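Local coordinates for YjeF-related protein (Enterococcus faecalis, PDB 2R3B) that probably dehydrates the S-form of NAD(P)HX, a damaged hydrated NAD(P)H, at the expense of ADP as a ribokinase-like repair enzyme, at residues I115-G120 and L144-S149; L23-L28 and A258-S263; I68-G73 and L245-P250. All coordinates share one frame; numbering follows the deposited sequence.

Interaction 1: residues I115-G120 and L144-S149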
loop_
_atom_site.group_PDB
_atom_site.type_symbol
_atom_site.label_atom_id
_atom_site.label_comp_id
_atom_site.label_asym_id
_atom_site.label_seq_id
_atom_site.Cartn_x
_atom_site.Cartn_y
_atom_site.Cartn_z
ATOM N N ILE B 115 23.808 2.383 13.494
ATOM C CA ILE B 115 22.883 3.476 13.672
ATOM C C ILE B 115 23.004 4.416 12.476
ATOM O O ILE B 115 24.099 4.896 12.179
ATOM C CB ILE B 115 23.263 4.293 14.925
ATOM C CG1 ILE B 115 23.290 3.386 16.173
ATOM C CG2 ILE B 115 22.356 5.527 15.088
ATOM C CD1 ILE B 115 24.071 4.033 17.298
ATOM N N LEU B 116 21.871 4.707 11.832
ATOM C CA LEU B 116 21.763 5.748 10.828
ATOM C C LEU B 116 20.908 6.847 11.417
ATOM O O LEU B 116 19.770 6.597 11.886
ATOM C CB LEU B 116 21.100 5.215 9.550
ATOM C CG LEU B 116 20.632 6.261 8.538
ATOM C CD1 LEU B 116 21.849 7.037 7.958
ATOM C CD2 LEU B 116 19.804 5.651 7.414
ATOM N N ILE B 117 21.450 8.058 11.426
ATOM C CA ILE B 117 20.698 9.217 11.858
ATOM C C ILE B 117 20.707 10.311 10.792
ATOM O O ILE B 117 21.768 10.672 10.245
ATOM C CB ILE B 117 21.190 9.755 13.233
ATOM C CG1 ILE B 117 20.251 10.890 13.731
ATOM C CG2 ILE B 117 22.682 10.159 13.162
ATOM C CD1 ILE B 117 20.352 11.151 15.245
ATOM N N GLY B 118 19.513 10.795 10.447
ATOM C CA GLY B 118 19.413 11.998 9.630
ATOM C C GLY B 118 18.368 12.119 8.539
ATOM O O GLY B 118 17.928 13.245 8.273
ATOM N N PRO B 119 17.990 11.006 7.862
ATOM C CA PRO B 119 16.963 11.138 6.807
ATOM C C PRO B 119 15.653 11.760 7.298
ATOM O O PRO B 119 15.030 11.245 8.196
ATOM C CB PRO B 119 16.732 9.692 6.344
ATOM C CG PRO B 119 17.974 8.973 6.695
ATOM C CD PRO B 119 18.467 9.607 7.972
ATOM N N GLY B 120 15.275 12.894 6.727
ATOM C CA GLY B 120 14.072 13.602 7.133
ATOM C C GLY B 120 14.077 14.086 8.581
ATOM O O GLY B 120 13.016 14.365 9.152
ATOM N N LEU B 144 28.126 4.362 13.031
ATOM C CA LEU B 144 27.227 5.490 13.145
ATOM C C LEU B 144 27.291 6.268 11.836
ATOM O O LEU B 144 28.335 6.857 11.529
ATOM C CB LEU B 144 27.638 6.398 14.311
ATOM C CG LEU B 144 26.898 7.724 14.483
ATOM C CD1 LEU B 144 25.384 7.496 14.595
ATOM C CD2 LEU B 144 27.390 8.511 15.701
ATOM N N ILE B 145 26.189 6.296 11.087
ATOM C CA ILE B 145 26.109 7.017 9.811
ATOM C C ILE B 145 25.332 8.298 10.055
ATOM O O ILE B 145 24.213 8.264 10.557
ATOM C CB ILE B 145 25.414 6.187 8.743
ATOM C CG1 ILE B 145 26.069 4.807 8.635
ATOM C CG2 ILE B 145 25.389 6.964 7.392
ATOM C CD1 ILE B 145 25.118 3.762 8.050
ATOM N N ILE B 146 25.951 9.432 9.752
ATOM C CA ILE B 146 25.369 10.760 9.988
ATOM C C ILE B 146 25.106 11.350 8.614
ATOM O O ILE B 146 26.026 11.578 7.845
ATOM C CB ILE B 146 26.329 11.642 10.790
ATOM C CG1 ILE B 146 26.644 10.970 12.136
ATOM C CG2 ILE B 146 25.744 13.070 11.015
ATOM C CD1 ILE B 146 27.670 11.734 13.008
ATOM N N ASP B 147 23.835 11.604 8.336
ATOM C CA ASP B 147 23.335 11.893 7.001
ATOM C C ASP B 147 22.484 13.155 7.048
ATOM O O ASP B 147 21.924 13.506 8.083
ATOM C CB ASP B 147 22.492 10.696 6.548
ATOM C CG ASP B 147 21.895 10.865 5.170
ATOM O OD1 ASP B 147 22.665 11.088 4.205
ATOM O OD2 ASP B 147 20.643 10.774 5.046
ATOM N N GLY B 148 22.388 13.858 5.930
ATOM C CA GLY B 148 21.372 14.915 5.767
ATOM C C GLY B 148 21.476 16.030 6.785
ATOM O O GLY B 148 22.570 16.466 7.138
ATOM N N SER B 149 20.337 16.391 7.358
ATOM C CA SER B 149 20.297 17.435 8.369
ATOM C C SER B 149 21.054 17.119 9.648
ATOM O O SER B 149 21.396 18.046 10.390
ATOM C CB SER B 149 18.826 17.792 8.697
ATOM O OG SER B 149 18.191 16.770 9.450
HETATM O O HOH W 1 17.921 15.198 6.378
#

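Interaction 2: residues L23-L28 and A258-S263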
loop_
_atom_site.group_PDB
_atom_site.type_symbol
_atom_site.label_atom_id
_atom_site.label_comp_id
_atom_site.label_asym_id
_atom_site.label_seq_id
_atom_site.Cartn_x
_atom_site.Cartn_y
_atom_site.Cartn_z
ATOM N N LEU B 23 35.690 2.277 -8.889
ATOM C CA LEU B 23 34.819 1.157 -8.567
ATOM C C LEU B 23 34.211 0.480 -9.782
ATOM O O LEU B 23 33.875 1.133 -10.763
ATOM C CB LEU B 23 33.720 1.634 -7.600
ATOM C CG LEU B 23 34.182 2.164 -6.235
ATOM C CD1 LEU B 23 32.996 2.751 -5.412
ATOM C CD2 LEU B 23 34.911 1.055 -5.480
ATOM N N SER B 24 34.066 -0.839 -9.686
ATOM C CA SER B 24 33.345 -1.660 -10.662
ATOM C C SER B 24 32.655 -2.811 -9.933
ATOM O O SER B 24 32.707 -2.894 -8.710
ATOM C CB SER B 24 34.360 -2.229 -11.680
ATOM O OG SER B 24 35.214 -3.174 -11.060
ATOM N N LYS B 25 32.054 -3.726 -10.685
ATOM C CA LYS B 25 31.396 -4.880 -10.110
ATOM C C LYS B 25 32.319 -5.687 -9.215
ATOM O O LYS B 25 31.867 -6.480 -8.413
ATOM C CB LYS B 25 30.849 -5.763 -11.224
ATOM C CG LYS B 25 29.683 -5.135 -11.949
ATOM C CD LYS B 25 29.207 -6.002 -13.119
ATOM C CE LYS B 25 28.087 -5.324 -13.883
ATOM N NZ LYS B 25 27.468 -6.294 -14.837
ATOM N N ASP B 26 33.629 -5.527 -9.405
ATOM C CA ASP B 26 34.593 -6.131 -8.546
ATOM C C ASP B 26 34.309 -5.886 -7.007
ATOM O O ASP B 26 34.490 -6.780 -6.159
ATOM C CB ASP B 26 35.997 -5.533 -8.802
ATOM C CG ASP B 26 36.768 -6.223 -9.832
ATOM O OD1 ASP B 26 36.299 -7.222 -10.407
ATOM O OD2 ASP B 26 37.901 -5.719 -10.041
ATOM N N ILE B 27 33.915 -4.678 -6.665
ATOM C CA ILE B 27 33.634 -4.367 -5.277
ATOM C C ILE B 27 32.441 -5.167 -4.728
ATOM O O ILE B 27 32.409 -5.511 -3.529
ATOM C CB ILE B 27 33.420 -2.846 -5.116
ATOM C CG1 ILE B 27 33.533 -2.437 -3.642
ATOM C CG2 ILE B 27 32.095 -2.394 -5.737
ATOM C CD1 ILE B 27 34.922 -2.578 -3.030
ATOM N N LEU B 28 31.479 -5.475 -5.596
ATOM C CA LEU B 28 30.295 -6.222 -5.201
ATOM C C LEU B 28 30.676 -7.682 -4.940
ATOM O O LEU B 28 30.231 -8.292 -3.984
ATOM C CB LEU B 28 29.187 -6.102 -6.251
ATOM C CG LEU B 28 28.641 -4.711 -6.566
ATOM C CD1 LEU B 28 27.553 -4.844 -7.613
ATOM C CD2 LEU B 28 28.126 -4.009 -5.292
ATOM N N ALA B 258 28.114 -0.683 -1.185
ATOM C CA ALA B 258 26.800 -0.056 -1.062
ATOM C C ALA B 258 26.604 1.097 -2.052
ATOM O O ALA B 258 25.589 1.179 -2.758
ATOM C CB ALA B 258 26.579 0.429 0.428
ATOM N N VAL B 259 27.567 2.011 -2.080
ATOM C CA VAL B 259 27.510 3.169 -2.979
ATOM C C VAL B 259 27.480 2.710 -4.431
ATOM O O VAL B 259 26.702 3.219 -5.242
ATOM C CB VAL B 259 28.727 4.092 -2.707
ATOM C CG1 VAL B 259 28.914 5.190 -3.819
ATOM C CG2 VAL B 259 28.604 4.710 -1.329
ATOM N N TYR B 260 28.311 1.725 -4.776
ATOM C CA TYR B 260 28.337 1.218 -6.135
ATOM C C TYR B 260 27.032 0.542 -6.545
ATOM O O TYR B 260 26.521 0.750 -7.654
ATOM C CB TYR B 260 29.506 0.214 -6.324
ATOM C CG TYR B 260 29.637 -0.190 -7.783
ATOM C CD1 TYR B 260 30.193 0.699 -8.728
ATOM C CD2 TYR B 260 29.135 -1.391 -8.239
ATOM C CE1 TYR B 260 30.269 0.353 -10.074
ATOM C CE2 TYR B 260 29.213 -1.734 -9.593
ATOM C CZ TYR B 260 29.780 -0.862 -10.489
ATOM O OH TYR B 260 29.848 -1.232 -11.823
ATOM N N LEU B 261 26.505 -0.314 -5.680
ATOM C CA LEU B 261 25.280 -1.037 -6.001
ATOM C C LEU B 261 24.130 -0.075 -6.190
ATOM O O LEU B 261 23.351 -0.231 -7.121
ATOM C CB LEU B 261 24.912 -2.018 -4.870
ATOM C CG LEU B 261 23.715 -2.932 -5.120
ATOM C CD1 LEU B 261 23.893 -3.700 -6.420
ATOM C CD2 LEU B 261 23.477 -3.852 -3.879
ATOM N N HIS B 262 24.007 0.910 -5.305
ATOM C CA HIS B 262 22.960 1.941 -5.430
ATOM C C HIS B 262 22.933 2.578 -6.837
ATOM O O HIS B 262 21.896 2.675 -7.452
ATOM C CB HIS B 262 23.185 2.974 -4.336
ATOM C CG HIS B 262 22.304 4.179 -4.379
ATOM N ND1 HIS B 262 22.772 5.418 -4.777
ATOM C CD2 HIS B 262 21.024 4.374 -3.962
ATOM C CE1 HIS B 262 21.804 6.309 -4.656
ATOM N NE2 HIS B 262 20.734 5.704 -4.164
ATOM N N SER B 263 24.101 2.996 -7.318
ATOM C CA SER B 263 24.193 3.618 -8.639
ATOM C C SER B 263 24.107 2.609 -9.799
ATOM O O SER B 263 23.671 2.978 -10.895
ATOM C CB SER B 263 25.461 4.458 -8.727
ATOM O OG SER B 263 26.602 3.659 -8.543
#

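Interaction 3: residues I68-G73 and L245-P250. With EDO (1,2-ethanediol), chain P.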
loop_
_atom_site.group_PDB
_atom_site.type_symbol
_atom_site.label_atom_id
_atom_site.label_comp_id
_atom_site.label_asym_id
_atom_site.label_seq_id
_atom_site.Cartn_x
_atom_site.Cartn_y
_atom_site.Cartn_z
ATOM N N ILE B 68 15.884 -2.980 4.881
ATOM C CA ILE B 68 15.259 -4.300 4.897
ATOM C C ILE B 68 15.617 -5.066 3.651
ATOM O O ILE B 68 16.095 -6.201 3.724
ATOM C CB ILE B 68 13.739 -4.175 4.986
ATOM C CG1 ILE B 68 13.372 -3.567 6.349
ATOM C CG2 ILE B 68 13.057 -5.543 4.786
ATOM C CD1 ILE B 68 11.965 -3.094 6.376
ATOM N N ASN B 69 15.424 -4.440 2.493
ATOM C CA ASN B 69 15.708 -5.118 1.234
ATOM C C ASN B 69 17.202 -5.435 0.991
ATOM O O ASN B 69 17.524 -6.303 0.194
ATOM C CB ASN B 69 15.179 -4.285 0.073
ATOM C CG ASN B 69 13.755 -4.570 -0.238
ATOM O OD1 ASN B 69 13.465 -5.602 -0.860
ATOM N ND2 ASN B 69 12.843 -3.672 0.168
ATOM N N SER B 70 18.102 -4.726 1.670
ATOM C CA SER B 70 19.538 -4.962 1.559
ATOM C C SER B 70 19.983 -6.217 2.341
ATOM O O SER B 70 21.096 -6.721 2.127
ATOM C CB SER B 70 20.330 -3.759 2.073
ATOM O OG SER B 70 20.357 -3.781 3.478
ATOM N N GLY B 71 19.125 -6.707 3.217
ATOM C CA GLY B 71 19.417 -7.898 3.998
ATOM C C GLY B 71 19.688 -7.717 5.480
ATOM O O GLY B 71 20.048 -8.679 6.150
ATOM N N ALA B 72 19.547 -6.515 6.023
ATOM C CA ALA B 72 19.704 -6.343 7.460
ATOM C C ALA B 72 18.849 -7.326 8.234
ATOM O O ALA B 72 17.670 -7.586 7.897
ATOM C CB ALA B 72 19.384 -4.836 7.893
ATOM N N GLY B 73 19.429 -7.882 9.297
ATOM C CA GLY B 73 18.747 -8.940 10.046
ATOM C C GLY B 73 17.507 -8.429 10.741
ATOM O O GLY B 73 16.431 -9.029 10.659
ATOM N N LEU B 245 26.679 -2.422 6.247
ATOM C CA LEU B 245 27.542 -2.421 7.447
ATOM C C LEU B 245 27.021 -3.406 8.509
ATOM O O LEU B 245 27.774 -3.908 9.339
ATOM C CB LEU B 245 27.684 -1.023 8.018
ATOM C CG LEU B 245 28.564 -0.094 7.179
ATOM C CD1 LEU B 245 28.446 1.333 7.684
ATOM C CD2 LEU B 245 30.035 -0.563 7.191
ATOM N N ALA B 246 25.726 -3.691 8.467
ATOM C CA ALA B 246 25.102 -4.629 9.388
ATOM C C ALA B 246 25.524 -6.071 9.133
ATOM O O ALA B 246 25.610 -6.846 10.078
ATOM C CB ALA B 246 23.581 -4.517 9.333
ATOM N N GLN B 247 25.846 -6.388 7.875
ATOM C CA GLN B 247 26.006 -7.761 7.418
ATOM C C GLN B 247 27.423 -8.148 7.026
ATOM O O GLN B 247 27.770 -9.324 7.099
ATOM C CB GLN B 247 25.222 -7.940 6.124
ATOM C CG GLN B 247 23.806 -7.910 6.221
ATOM C CD GLN B 247 23.251 -7.976 4.839
ATOM O OE1 GLN B 247 23.183 -9.057 4.253
ATOM N NE2 GLN B 247 22.854 -6.823 4.300
ATOM N N PHE B 248 28.203 -7.191 6.531
ATOM C CA PHE B 248 29.440 -7.515 5.822
ATOM C C PHE B 248 30.652 -7.076 6.630
ATOM O O PHE B 248 30.511 -6.588 7.744
ATOM C CB PHE B 248 29.390 -6.904 4.422
ATOM C CG PHE B 248 28.262 -7.425 3.568
ATOM C CD1 PHE B 248 28.060 -8.779 3.420
ATOM C CD2 PHE B 248 27.401 -6.539 2.893
ATOM C CE1 PHE B 248 27.029 -9.263 2.648
ATOM C CE2 PHE B 248 26.354 -7.014 2.118
ATOM C CZ PHE B 248 26.160 -8.344 1.980
ATOM N N LYS B 249 31.844 -7.265 6.090
ATOM C CA LYS B 249 33.050 -7.014 6.852
ATOM C C LYS B 249 33.151 -5.550 7.243
ATOM O O LYS B 249 32.743 -4.665 6.501
ATOM C CB LYS B 249 34.294 -7.451 6.065
ATOM C CG LYS B 249 34.325 -8.977 5.894
ATOM C CD LYS B 249 35.706 -9.544 5.459
ATOM N N PRO B 250 33.635 -5.289 8.451
ATOM C CA PRO B 250 33.720 -3.914 8.956
ATOM C C PRO B 250 34.872 -3.099 8.365
ATOM O O PRO B 250 35.678 -2.562 9.100
ATOM C CB PRO B 250 33.887 -4.122 10.461
ATOM C CG PRO B 250 34.579 -5.445 10.574
ATOM C CD PRO B 250 34.054 -6.286 9.458
HETATM C C1 EDO P . 36.708 1.436 11.383
HETATM O O1 EDO P . 36.826 0.125 11.957
HETATM C C2 EDO P . 37.501 1.549 10.087
HETATM O O2 EDO P . 37.302 0.405 9.239
#

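Interaction 1: residues I115-G120 and L144-S149
Strands 114-117 and 143-147, joined by helix 125-137 as a beta-alpha-beta unit, lie side by side and parallel in the central sheet, where Ile-115, Leu-116 and Ile-117 pair with Leu-144, Ile-145 and Ile-146. Ile-145 works in both directions: its N donates to Ile-115 O (2.7 Å) and its O accepts from Ile-117 N (2.9 Å, 176° at the hydrogen). Asp-147 N closes the ladder on Ile-117 O, less straight at 152°. On the sheet face packed against helix 125-137, Leu-144 turns CG anti to its own N (chi1 173°), which brings CD1 against Ile-115 CG2 at 3.6 Å and beside Ile-117 CG2 at 4.1 Å. On the other face, under helix 233-247, Leu-116 CD1 meets Ile-145 CG2 at 3.6 Å. One residue on, Gly-118 CA points a C-H at Asp-147 O (3.3 Å). A water joins the segments, donating to Gly-118 O and accepting from Ser-149 N at the start of helix 149-156. The Asp-147 side chain crosses Pro-119 at about a right angle, OD2 3.6 Å from CG, while OD1 is hydrogen-bonded to Thr-170 OG1. Asp-235, touched by Pro-119, and Gly-122, whose O is hydrogen-bonded to Ser-149 OG, are predicted to bind NADPHX; these C-terminal strand ends thus border the probable substrate site, as in the ribokinase-like alpha/beta fold.

Interaction 2: residues L23-L28 and A258-S263
Tyr-260, on helix 252-269, lays its ring against the turn that starts helix 25-31, a peripheral packing of the N-terminal part of the chain on the helical layer of the ribokinase-like fold. Over one face the ring meets backbone: Ser-24 C stands 3.5 Å above it, offset toward the rim and nearest to Tyr-260 CZ. The phenol oxygen ends up beside the first turn of the helix, with Lys-25 CG 3.9 Å from Tyr-260 OH. The torsion that sets CG of Tyr-260 anti to its N (chi1 -173°) carries the ring out from its helix to this turn.

Apolar side chains surround the ring's base and border. Ile-27 and Tyr-260 run past each other in opposite directions, CG2 of the isoleucine 3.7 Å from CB of the tyrosine. Leu-28 comes in at the ring edge about at right angles, its CD1 in the ring plane, and its other methyl, CD2, reaches Leu-261 CB at 3.8 Å. On the CD1 side, Leu-23 CB comes within 3.8 Å of Tyr-260 CD1. Tyr-292 of helix 278-292 touches both Lys-25 and Leu-28, adding a third helix.

No hydrogen bond crosses between the two segments; the polar bonds of segment 23-28 shape its own turn and tie it to a neighbouring loop. Leu-23 O is bonded to Thr-222 OG1. Ser-24 is the N-cap of helix 25-31, its OG accepting the capping bond from Asp-26 N at 3.3 Å.

Interaction 3: residues I68-G73 and L245-P250
Gln-247, near the C-terminal end of helix 233-247, reaches across to the Schellman motif that ends helix 57-70, so that two helix termini of the ribokinase-like fold meet. The glutamine has the most surface buried here. Extended beyond CG (chi2 175°), it sends NE2 to Ser-70 O at 2.8 Å; the angle at the hydrogen is 154°, and the donor stands above the carbonyl plane. The same nitrogen is hydrogen-bonded to Gly-243 O one turn back in its own helix, and OE1 takes a bond from Arg-35 NH2. Three bonds therefore hold the amide and fix which way round it lies. Its carbon CD packs over the next peptide, 3.5 Å from Gly-71 O.

Ser-70 supplies the carbonyl, while its OG is occupied by Cys-67 O in its own helix. Gly-71 leaves the helix with phi 109°, the positive value of the Schellman motif, and its carbonyl carbon comes within 3.5 Å of Gln-247 NE2.

Ala-72 continues the turn toward strand 74-78. Tyr-274 of the second subunit packs on Gln-247 and Phe-248, placing this helix-end contact beside a subunit interface of the tetramer. Between the two chain segments the remaining apolar touch is loose: Ala-72 CB lies 4.4 Å from Ala-246 CB.

How the interactions relate
Helix 233-247 links interactions 1 and 3. Interaction 3 lies at its C-terminal end, and Leu-245 CD1 there packs on Ile-145 CD1 of interaction 1 at 4.1 Å, joining helix to sheet although the two centres are about 17 Å apart. The N-terminal end of the same helix carries Asp-235, beside Pro-119 in interaction 1, at the predicted NADPHX site. Helix 252-269, next in the chain, bears one side of interaction 2 and packs on helix 233-247 through Ala-258 and Leu-261; the nearest atoms of interaction 2 stay about 6 Å from interaction 3 and about 8 Å from interaction 1. Interactions 2 and 3 both lie away from the predicted site; only interaction 1 borders it.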